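Side-chain contacts in oxidoreductase protein (Agrobacterium radiobacter, PDB 5UI9), which binds NAD+ and 2,3-dihydroxy-2-methylpropanoic acid and, as a member of the GFO/IDH/MocA family, probably catalyses NAD-dependent oxidation or reduction of a hydroxylated substrate: residues I181-I186 with V228-A233; G151-R156 with F189-V194; Q300-R305 with G310-S315; M86-K91 with V111-N116. All coordinates share one frame; numbering follows the deposited sequence.

Contact 1: residues I181-I186 with V228-A233; sequences IHTLDI and VDVSYA. With 8A1 ((2S)-2,3-dihydroxy-2-methylpropanoic acid), chain D.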
# COMPACT_ATOMS: atom_id res chain seq x y z
N ILE A 181 12.28 -9.76 -4.65
CA ILE A 181 13.35 -9.44 -5.58
C ILE A 181 12.80 -9.00 -6.95
O ILE A 181 13.31 -8.04 -7.53
CB ILE A 181 14.34 -10.62 -5.68
CG1 ILE A 181 15.68 -10.19 -6.28
CG2 ILE A 181 13.75 -11.80 -6.44
CD1 ILE A 181 16.80 -11.14 -5.93
N HIS A 182 11.76 -9.67 -7.44
CA HIS A 182 11.07 -9.27 -8.66
C HIS A 182 10.32 -7.96 -8.49
O HIS A 182 10.42 -7.06 -9.33
CB HIS A 182 10.04 -10.31 -9.12
CG HIS A 182 10.61 -11.65 -9.48
ND1 HIS A 182 11.54 -11.82 -10.48
CD2 HIS A 182 10.32 -12.88 -9.02
CE1 HIS A 182 11.82 -13.10 -10.60
NE2 HIS A 182 11.10 -13.77 -9.72
N THR A 183 9.51 -7.87 -7.43
CA THR A 183 8.64 -6.72 -7.23
C THR A 183 9.44 -5.43 -7.01
O THR A 183 9.06 -4.36 -7.49
CB THR A 183 7.69 -6.93 -6.02
OG1 THR A 183 7.31 -8.31 -5.94
CG2 THR A 183 6.45 -6.08 -6.16
N LEU A 184 10.54 -5.56 -6.26
CA LEU A 184 11.50 -4.46 -6.07
C LEU A 184 12.19 -4.05 -7.37
O LEU A 184 12.45 -2.86 -7.59
CB LEU A 184 12.55 -4.86 -5.03
CG LEU A 184 12.04 -4.99 -3.59
CD1 LEU A 184 13.04 -5.75 -2.73
CD2 LEU A 184 11.73 -3.62 -3.00
N ASP A 185 12.48 -5.03 -8.23
CA ASP A 185 13.05 -4.74 -9.54
C ASP A 185 12.05 -3.96 -10.39
O ASP A 185 12.45 -3.03 -11.10
CB ASP A 185 13.45 -6.02 -10.29
CG ASP A 185 14.25 -5.73 -11.54
OD1 ASP A 185 15.45 -5.39 -11.40
OD2 ASP A 185 13.69 -5.80 -12.65
N ILE A 186 10.77 -4.35 -10.32
CA ILE A 186 9.73 -3.63 -11.05
C ILE A 186 9.63 -2.19 -10.53
O ILE A 186 9.55 -1.26 -11.32
CB ILE A 186 8.35 -4.34 -10.99
CG1 ILE A 186 8.41 -5.67 -11.75
CG2 ILE A 186 7.26 -3.46 -11.60
CD1 ILE A 186 7.25 -6.61 -11.48
N VAL A 228 5.94 -1.51 -1.85
CA VAL A 228 6.05 -2.86 -2.39
C VAL A 228 5.50 -3.79 -1.31
O VAL A 228 6.08 -3.89 -0.22
CB VAL A 228 7.50 -3.23 -2.73
CG1 VAL A 228 7.61 -4.70 -3.10
CG2 VAL A 228 7.98 -2.35 -3.87
N ASP A 229 4.39 -4.44 -1.61
CA ASP A 229 3.77 -5.36 -0.66
C ASP A 229 3.62 -6.73 -1.31
O ASP A 229 3.03 -6.86 -2.38
CB ASP A 229 2.46 -4.79 -0.11
CG ASP A 229 1.38 -4.63 -1.17
OD1 ASP A 229 1.34 -3.58 -1.84
OD2 ASP A 229 0.53 -5.53 -1.29
N VAL A 230 4.20 -7.74 -0.66
CA VAL A 230 4.20 -9.10 -1.16
C VAL A 230 3.71 -10.06 -0.08
O VAL A 230 3.94 -9.84 1.12
CB VAL A 230 5.59 -9.52 -1.72
CG1 VAL A 230 5.97 -8.63 -2.89
CG2 VAL A 230 6.67 -9.50 -0.65
N SER A 231 3.04 -11.12 -0.53
CA SER A 231 2.49 -12.13 0.36
C SER A 231 2.24 -13.43 -0.39
O SER A 231 1.72 -13.39 -1.51
CB SER A 231 1.16 -11.64 0.96
OG SER A 231 0.50 -12.67 1.70
N TYR A 232 2.63 -14.55 0.21
CA TYR A 232 2.21 -15.89 -0.23
C TYR A 232 1.21 -16.54 0.76
O TYR A 232 0.99 -17.76 0.72
CB TYR A 232 3.43 -16.79 -0.46
CG TYR A 232 3.92 -16.80 -1.90
CD1 TYR A 232 3.07 -17.18 -2.95
CD2 TYR A 232 5.24 -16.46 -2.21
CE1 TYR A 232 3.52 -17.20 -4.26
CE2 TYR A 232 5.69 -16.48 -3.53
CZ TYR A 232 4.83 -16.85 -4.54
OH TYR A 232 5.26 -16.88 -5.84
N ALA A 233 0.58 -15.72 1.61
CA ALA A 233 -0.45 -16.19 2.55
C ALA A 233 -1.79 -15.46 2.37
O ALA A 233 -2.58 -15.36 3.31
CB ALA A 233 0.06 -16.04 3.98
OXT 8A1 D . 8.88 -16.64 -10.43
C 8A1 D . 9.61 -16.82 -9.43
O 8A1 D . 10.78 -16.37 -9.36
CA 8A1 D . 9.06 -17.57 -8.24
CB 8A1 D . 8.51 -16.52 -7.28
O1 8A1 D . 7.79 -17.12 -6.19
O2 8A1 D . 10.11 -18.32 -7.61
C3 8A1 D . 7.99 -18.56 -8.69
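His182 NE2 donates to the carboxylate oxygen O of the bound 2,3-dihydroxy-2-methylpropanoic acid over 2.6 Å, in a nearly straight bond (167°) with the acceptor lying at the ring edge. From the other segment, Tyr232 OH reaches the ligand hydroxyl O1, also at 2.6 Å, so the small molecule bridges helix 175-191 and the residue just past strand 225-231. The far side of the imidazole is held too: its ND1 is hydrogen-bonded to Glu125 and its ring stacks with Phe127, which together fix its rotation. Asp178, Lys98 and Gln165 make further hydrogen bonds to the ligand.

Apart from the ligand, the two segments meet directly through small branched side chains. Thr183 faces the strand and runs past Val228 and Val230 in the opposite direction. Its CG2, anti to the backbone N, lies 3.6 Å from Val228 CG1, while OG1 packs 3.3 Å from Val230 CG1 and makes a weak hydrogen bond back to Leu179 O of its own helix. Val228 turns CG1 to this threonine (chi1 172°) and leaves CG2 for Leu184; these two side chains cross at about a right angle, with Leu184 CD2 4.1 Å from Val228 CG2. No hydrogen bond joins the segments directly. The axes of helix segment 181-186 and strand segment 228-231 come within 8.8 Å and run nearly antiparallel, at 159°. A helix laid on one face of a mixed sheet, here with His182 turned to the bound hydroxy acid beside the NAD site, is the arrangement of the C-terminal domain of GFO/IDH/MocA enzymes.

Contact 2: residues G151-R156 with F189-V194; sequences GRFSFR and FILGDV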
# COMPACT_ATOMS: atom_id res chain seq x y z
N GLY A 151 3.61 5.32 -6.09
CA GLY A 151 3.27 4.03 -6.67
C GLY A 151 2.99 2.95 -5.65
O GLY A 151 3.42 3.04 -4.51
N ARG A 152 2.26 1.93 -6.08
CA ARG A 152 2.13 0.70 -5.33
C ARG A 152 2.35 -0.47 -6.28
O ARG A 152 1.75 -0.51 -7.36
CB ARG A 152 0.74 0.57 -4.70
CG ARG A 152 0.61 -0.65 -3.81
CD ARG A 152 -0.81 -1.14 -3.68
NE ARG A 152 -0.91 -2.29 -2.79
CZ ARG A 152 -2.00 -3.01 -2.59
NH1 ARG A 152 -3.14 -2.72 -3.21
NH2 ARG A 152 -1.96 -4.04 -1.76
N PHE A 153 3.18 -1.41 -5.84
CA PHE A 153 3.50 -2.63 -6.58
C PHE A 153 3.20 -3.80 -5.65
O PHE A 153 3.84 -3.94 -4.61
CB PHE A 153 4.97 -2.63 -6.98
CG PHE A 153 5.40 -1.39 -7.72
CD1 PHE A 153 5.79 -0.24 -7.02
CD2 PHE A 153 5.40 -1.35 -9.11
CE1 PHE A 153 6.16 0.91 -7.70
CE2 PHE A 153 5.77 -0.20 -9.79
CZ PHE A 153 6.15 0.93 -9.09
N SER A 154 2.24 -4.64 -6.03
CA SER A 154 1.63 -5.61 -5.11
C SER A 154 1.56 -7.00 -5.74
O SER A 154 1.08 -7.16 -6.86
CB SER A 154 0.23 -5.14 -4.73
OG SER A 154 -0.35 -5.98 -3.75
N PHE A 155 2.07 -8.00 -5.02
CA PHE A 155 1.97 -9.40 -5.44
C PHE A 155 1.50 -10.15 -4.21
O PHE A 155 2.30 -10.46 -3.31
CB PHE A 155 3.34 -9.90 -5.92
CG PHE A 155 3.33 -11.30 -6.50
CD1 PHE A 155 3.29 -12.43 -5.68
CD2 PHE A 155 3.43 -11.50 -7.88
CE1 PHE A 155 3.30 -13.71 -6.23
CE2 PHE A 155 3.45 -12.77 -8.42
CZ PHE A 155 3.38 -13.88 -7.59
N ARG A 156 0.19 -10.41 -4.14
CA ARG A 156 -0.43 -11.08 -3.00
C ARG A 156 -1.14 -12.31 -3.53
O ARG A 156 -2.03 -12.20 -4.38
CB ARG A 156 -1.41 -10.16 -2.28
CG ARG A 156 -0.85 -8.78 -1.93
CD ARG A 156 -1.74 -8.05 -0.92
NE ARG A 156 -1.53 -8.58 0.43
CZ ARG A 156 -0.48 -8.32 1.21
NH1 ARG A 156 0.51 -7.52 0.80
NH2 ARG A 156 -0.40 -8.87 2.42
N PHE A 189 12.46 -0.35 -12.09
CA PHE A 189 12.20 -0.27 -13.53
C PHE A 189 11.22 0.85 -13.86
O PHE A 189 11.44 1.62 -14.79
CB PHE A 189 11.68 -1.63 -14.01
CG PHE A 189 11.39 -1.70 -15.49
CD1 PHE A 189 12.39 -1.43 -16.42
CD2 PHE A 189 10.13 -2.09 -15.94
CE1 PHE A 189 12.12 -1.52 -17.78
CE2 PHE A 189 9.86 -2.18 -17.30
CZ PHE A 189 10.86 -1.90 -18.23
N ILE A 190 10.15 0.96 -13.07
CA ILE A 190 9.10 1.97 -13.29
C ILE A 190 9.46 3.35 -12.72
O ILE A 190 9.32 4.35 -13.42
CB ILE A 190 7.74 1.49 -12.71
CG1 ILE A 190 7.32 0.15 -13.35
CG2 ILE A 190 6.66 2.54 -12.91
CD1 ILE A 190 7.42 0.10 -14.86
N LEU A 191 9.89 3.42 -11.46
CA LEU A 191 10.09 4.71 -10.77
C LEU A 191 11.55 5.07 -10.47
O LEU A 191 11.80 6.06 -9.77
CB LEU A 191 9.28 4.74 -9.47
CG LEU A 191 7.76 4.62 -9.61
CD1 LEU A 191 7.12 4.61 -8.23
CD2 LEU A 191 7.19 5.75 -10.45
N GLY A 192 12.49 4.30 -11.01
CA GLY A 192 13.92 4.58 -10.83
C GLY A 192 14.51 4.10 -9.51
O GLY A 192 13.79 3.62 -8.61
N ASP A 193 15.83 4.27 -9.40
CA ASP A 193 16.61 3.77 -8.27
C ASP A 193 16.17 4.40 -6.95
O ASP A 193 15.61 5.51 -6.93
CB ASP A 193 18.12 4.00 -8.48
CG ASP A 193 18.67 3.29 -9.72
OD1 ASP A 193 18.10 2.25 -10.14
OD2 ASP A 193 19.67 3.77 -10.28
N VAL A 194 16.46 3.69 -5.86
CA VAL A 194 15.92 3.97 -4.53
C VAL A 194 17.02 4.55 -3.64
O VAL A 194 18.16 4.07 -3.67
CB VAL A 194 15.36 2.67 -3.90
CG1 VAL A 194 14.94 2.87 -2.45
CG2 VAL A 194 14.19 2.14 -4.73
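The apolar part of this contact centres on the ring of Phe153, which the last turn of helix 175-191 meets along its rim. Ile190 brings CG1 to 3.9 Å from Phe153 CE2, with its CB equally close to that atom. Leu191 takes the neighbouring part of the rim, where its CD1 lies in the ring plane, 3.9 Å from Phe153 CE1. A chi1 of -53° sets CG of the phenylalanine anti to the carbonyl carbon and directs the ring from the strand toward the helix. Thr183, Ile186 and Ala187 also touch it. Because Gly151 has no side chain, Leu191 CD1 can come within 4.2 Å of Gly151 N.

Strand 148-156 is thereby tied to the end of the helix that packs on one face of the sheet of the GFO/IDH/MocA C-terminal domain. Gly192, with a phi of 80°, is where the chain leaves the helix and turns back into strand 194-202 of the same sheet.

Polar interactions gather on the opposite face of the strand. There Arg152 and Arg156 form salt bridges with Asp229 of the adjacent strand, and Ser154 OG hydrogen-bonds to the same carboxylate. Ser154 CB lies 3.5 Å above the plane of the Arg152 guanidinium, toward its rim. This face looks to the second subunit: Arg156 has a further salt bridge to Asp249 of the second subunit and a cation-pi contact with Trp150 of that subunit.

Contact 3: residues Q300-R305 with G310-S315; sequences QHWTDR and GETSTS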
# COMPACT_ATOMS: atom_id res chain seq x y z
N GLN A 300 15.52 -13.77 -25.83
CA GLN A 300 15.70 -13.07 -27.11
C GLN A 300 16.47 -11.77 -26.93
O GLN A 300 17.32 -11.42 -27.76
CB GLN A 300 14.36 -12.77 -27.80
CG GLN A 300 14.49 -12.32 -29.26
CD GLN A 300 15.05 -13.41 -30.14
OE1 GLN A 300 14.39 -14.43 -30.36
NE2 GLN A 300 16.27 -13.23 -30.64
N HIS A 301 16.16 -11.04 -25.86
CA HIS A 301 16.86 -9.80 -25.52
C HIS A 301 18.35 -10.07 -25.33
O HIS A 301 19.18 -9.40 -25.95
CB HIS A 301 16.24 -9.16 -24.28
CG HIS A 301 17.00 -7.98 -23.74
ND1 HIS A 301 16.90 -6.72 -24.29
CD2 HIS A 301 17.83 -7.87 -22.69
CE1 HIS A 301 17.66 -5.88 -23.61
NE2 HIS A 301 18.24 -6.55 -22.63
N TRP A 302 18.69 -11.07 -24.51
CA TRP A 302 20.08 -11.51 -24.33
C TRP A 302 20.78 -11.77 -25.67
O TRP A 302 21.87 -11.26 -25.91
CB TRP A 302 20.15 -12.77 -23.47
CG TRP A 302 21.49 -13.49 -23.54
CD1 TRP A 302 21.82 -14.55 -24.34
CD2 TRP A 302 22.67 -13.18 -22.78
NE1 TRP A 302 23.13 -14.91 -24.14
CE2 TRP A 302 23.68 -14.09 -23.18
CE3 TRP A 302 22.97 -12.23 -21.80
CZ2 TRP A 302 24.97 -14.08 -22.62
CZ3 TRP A 302 24.25 -12.21 -21.25
CH2 TRP A 302 25.23 -13.13 -21.67
N THR A 303 20.12 -12.58 -26.50
CA THR A 303 20.64 -12.99 -27.80
C THR A 303 20.88 -11.81 -28.75
O THR A 303 21.93 -11.74 -29.40
CB THR A 303 19.69 -14.01 -28.46
OG1 THR A 303 19.53 -15.13 -27.57
CG2 THR A 303 20.23 -14.49 -29.81
N ASP A 304 19.93 -10.88 -28.81
CA ASP A 304 20.06 -9.66 -29.60
C ASP A 304 21.24 -8.83 -29.13
O ASP A 304 22.06 -8.38 -29.94
CB ASP A 304 18.79 -8.79 -29.54
CG ASP A 304 17.57 -9.45 -30.21
OD1 ASP A 304 17.74 -10.42 -30.97
OD2 ASP A 304 16.44 -8.97 -29.96
N ARG A 305 21.33 -8.64 -27.81
CA ARG A 305 22.40 -7.82 -27.21
C ARG A 305 23.81 -8.42 -27.32
O ARG A 305 24.79 -7.70 -27.53
CB ARG A 305 22.08 -7.50 -25.74
CG ARG A 305 20.92 -6.52 -25.56
CD ARG A 305 21.29 -5.12 -26.05
NE ARG A 305 20.22 -4.16 -25.78
CZ ARG A 305 19.10 -4.03 -26.49
NH1 ARG A 305 18.86 -4.80 -27.56
NH2 ARG A 305 18.20 -3.12 -26.12
N GLY A 310 25.72 -4.89 -27.32
CA GLY A 310 25.11 -3.95 -26.37
C GLY A 310 25.09 -4.53 -24.97
O GLY A 310 25.42 -5.70 -24.76
N GLU A 311 24.72 -3.70 -24.00
CA GLU A 311 24.54 -4.13 -22.61
C GLU A 311 23.08 -4.56 -22.42
O GLU A 311 22.19 -4.05 -23.10
CB GLU A 311 24.89 -2.98 -21.66
CG GLU A 311 25.08 -3.36 -20.19
CD GLU A 311 25.01 -2.16 -19.24
OE1 GLU A 311 25.35 -1.03 -19.66
OE2 GLU A 311 24.60 -2.35 -18.07
N THR A 312 22.84 -5.51 -21.52
CA THR A 312 21.49 -5.97 -21.22
C THR A 312 20.79 -5.09 -20.18
O THR A 312 21.43 -4.34 -19.44
CB THR A 312 21.46 -7.45 -20.77
OG1 THR A 312 22.30 -7.63 -19.62
CG2 THR A 312 21.93 -8.37 -21.90
N SER A 313 19.47 -5.21 -20.13
CA SER A 313 18.61 -4.39 -19.28
C SER A 313 18.79 -4.76 -17.81
O SER A 313 18.91 -3.88 -16.95
CB SER A 313 17.14 -4.55 -19.71
OG SER A 313 16.24 -3.85 -18.86
N THR A 314 18.83 -6.06 -17.53
CA THR A 314 19.11 -6.56 -16.18
C THR A 314 20.52 -7.15 -16.11
O THR A 314 20.73 -8.29 -15.66
CB THR A 314 18.05 -7.59 -15.73
OG1 THR A 314 18.03 -8.69 -16.64
CG2 THR A 314 16.68 -6.94 -15.66
N SER A 315 21.49 -6.35 -16.53
CA SER A 315 22.89 -6.73 -16.46
C SER A 315 23.25 -6.93 -15.00
O SER A 315 22.56 -6.42 -14.11
CB SER A 315 23.77 -5.65 -17.08
OG SER A 315 23.71 -4.45 -16.32
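His301 projects from helix 289-308 into the following loop and accepts a hydrogen bond at NE2 from Ser313 N, 3.1 Å long with an N-H...N angle of 150°. The donor stands only 15° out of the imidazole plane. The ring leaves the helix with CG anti to the backbone N (chi1 172°), extending far enough for NE2 also to pack 3.8 Å from Thr312 CB.

Arg305, one turn later, folds over the histidine. Its CG sits 3.8 Å above the imidazole plane, offset toward the rim, and a bend at chi2 brings the guanidinium back so that His301 CE1 lies over one of its faces. Glu311 O is at the guanidinium edge, but the bond it takes from Arg305 NE is weak, and the bond from Gly310 N to Arg305 O is weak as well.

The loop thus turns back along the last turns of helix 289-308 before helix 316-335 begins. Ser315 is the N-cap of that second helix: its OG caps Asp318 N and hydrogen-bonds to Glu311 OE2 (2.9 Å), which uses its anti lone pair. Ser313 OG is bonded to Arg128.

Thr312 fills the angle between two helix side chains. Its CG2 lies 3.9 Å from Arg305 CB and 4.0 Å from Trp302 CE3, meeting the indole at a slant. Although Trp302 leaves the helix pointing away from the loop, its six-membered ring swings back to this methyl, and its edge-to-face partner is Phe70 of the Rossmann sheet.

Contact 4: residues M86-K91 with V111-N116; sequences MAAAHK and VRTCEN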
# COMPACT_ATOMS: atom_id res chain seq x y z
N MET A 86 33.61 -19.39 -13.04
CA MET A 86 34.07 -20.35 -14.06
C MET A 86 33.85 -19.79 -15.47
O MET A 86 34.71 -19.94 -16.35
CB MET A 86 33.35 -21.70 -13.93
CG MET A 86 33.72 -22.53 -12.71
SD MET A 86 33.03 -24.21 -12.77
CE MET A 86 32.70 -24.55 -11.05
N ALA A 87 32.69 -19.17 -15.68
CA ALA A 87 32.37 -18.55 -16.96
C ALA A 87 33.37 -17.44 -17.28
O ALA A 87 33.92 -17.41 -18.39
CB ALA A 87 30.95 -18.00 -16.96
N ALA A 88 33.64 -16.58 -16.30
CA ALA A 88 34.57 -15.46 -16.47
C ALA A 88 36.00 -15.92 -16.81
O ALA A 88 36.61 -15.38 -17.74
CB ALA A 88 34.58 -14.60 -15.22
N ALA A 89 36.49 -16.93 -16.09
CA ALA A 89 37.82 -17.51 -16.34
C ALA A 89 37.93 -18.19 -17.70
O ALA A 89 39.00 -18.15 -18.33
CB ALA A 89 38.18 -18.50 -15.24
N HIS A 90 36.84 -18.81 -18.16
CA HIS A 90 36.78 -19.40 -19.51
C HIS A 90 36.32 -18.42 -20.61
O HIS A 90 36.15 -18.83 -21.76
CB HIS A 90 35.90 -20.65 -19.51
CG HIS A 90 36.53 -21.83 -18.85
ND1 HIS A 90 36.46 -22.05 -17.49
CD2 HIS A 90 37.28 -22.85 -19.35
CE1 HIS A 90 37.11 -23.15 -17.18
NE2 HIS A 90 37.62 -23.65 -18.29
N LYS A 91 36.16 -17.14 -20.24
CA LYS A 91 35.70 -16.07 -21.14
C LYS A 91 34.42 -16.42 -21.91
O LYS A 91 34.32 -16.16 -23.11
CB LYS A 91 36.83 -15.62 -22.07
CG LYS A 91 37.98 -14.94 -21.35
CD LYS A 91 39.11 -14.56 -22.31
CE LYS A 91 40.38 -14.17 -21.56
NZ LYS A 91 40.17 -13.03 -20.63
N VAL A 111 30.10 -9.44 -10.44
CA VAL A 111 30.06 -8.36 -11.42
C VAL A 111 31.48 -7.90 -11.76
O VAL A 111 31.80 -7.71 -12.94
CB VAL A 111 29.19 -7.17 -10.92
CG1 VAL A 111 29.33 -5.95 -11.82
CG2 VAL A 111 27.73 -7.59 -10.85
N ARG A 112 32.33 -7.76 -10.74
CA ARG A 112 33.72 -7.30 -10.93
C ARG A 112 34.54 -8.28 -11.78
O ARG A 112 35.27 -7.86 -12.70
CB ARG A 112 34.40 -7.06 -9.58
CG ARG A 112 35.71 -6.28 -9.66
N THR A 113 34.41 -9.58 -11.49
CA THR A 113 35.13 -10.62 -12.23
C THR A 113 34.74 -10.66 -13.71
O THR A 113 35.59 -10.83 -14.57
CB THR A 113 34.89 -12.02 -11.63
OG1 THR A 113 35.01 -11.96 -10.21
CG2 THR A 113 35.91 -13.03 -12.18
N CYS A 114 33.45 -10.50 -13.99
CA CYS A 114 32.96 -10.50 -15.37
C CYS A 114 33.41 -9.26 -16.12
O CYS A 114 33.81 -9.36 -17.29
CB CYS A 114 31.45 -10.68 -15.41
SG CYS A 114 30.96 -12.36 -14.94
N GLU A 115 33.38 -8.09 -15.47
CA GLU A 115 33.92 -6.86 -16.06
C GLU A 115 35.42 -6.96 -16.37
O GLU A 115 35.86 -6.52 -17.44
CB GLU A 115 33.64 -5.64 -15.18
CG GLU A 115 32.23 -5.09 -15.37
CD GLU A 115 31.78 -4.10 -14.30
OE1 GLU A 115 32.61 -3.73 -13.42
OE2 GLU A 115 30.60 -3.68 -14.35
N ASN A 116 36.19 -7.55 -15.44
CA ASN A 116 37.63 -7.79 -15.63
C ASN A 116 37.94 -8.75 -16.78
O ASN A 116 38.95 -8.58 -17.48
CB ASN A 116 38.26 -8.34 -14.33
CG ASN A 116 38.42 -7.29 -13.25
OD1 ASN A 116 38.37 -6.08 -13.51
ND2 ASN A 116 38.63 -7.74 -12.01
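Ala88 CB fits against Thr113 CG2 at 3.7 Å, the tight point between helices 80-89 and 104-116. With only a methyl group on one side, the backbones approach closely: Ala88 CA and Cys114 CA are 5.3 Å apart. Thr113 presents its methyl because a chi1 of -45° sets OG1 beside the backbone N and leaves CG2 anti to it; OG1 turns back to a hydrogen bond with Ala109 O in its own helix. Cys114 SG adds a looser apolar touch, 4.3 Å from Ala88 CB, and the Cys114 side chain also touches Ile119.

Both helices belong to the NAD-binding Rossmann domain, where they connect the successive parallel strands 70-73, 94-97 and 121-124 and so lie next to each other against the sheet.

Away from this small apolar patch the contact opens to solvent. Helix 80-89 ends in a Schellman motif with Lys91 as its positive-phi C-prime residue: the Lys91 amide is bonded to Ala88 O and the next amide, Val92 N, to Ala87 O. His90, also exposed, folds back on the turn: its ND1 donates to Met86 O over 3.0 Å with the acceptor in the ring plane, and its own backbone N reaches that oxygen from the opposite face of the carbonyl plane.

How the contacts relate
Along the chain contact 4 comes first, within the Rossmann domain, and contact 3 last. Between them contacts 1 and 2 interleave in the C-terminal domain. These two are neighbours, with centres 9 Å apart: both use helix 175-191, and their strands, 225-231 and 148-156, lie side by side in one mixed sheet, so together they pack the C-terminal half of the helix on the sheet. Contact 3 is about 24 Å from contact 1 between centres and about 17 Å from contact 4. Its loop leads into helix 316-335, which touches residues of both contact 1 and contact 4. Helix 316-335 thus links the NAD-binding domain with the sheet domain, which carries much of the hydroxy-acid pocket and faces the second subunit.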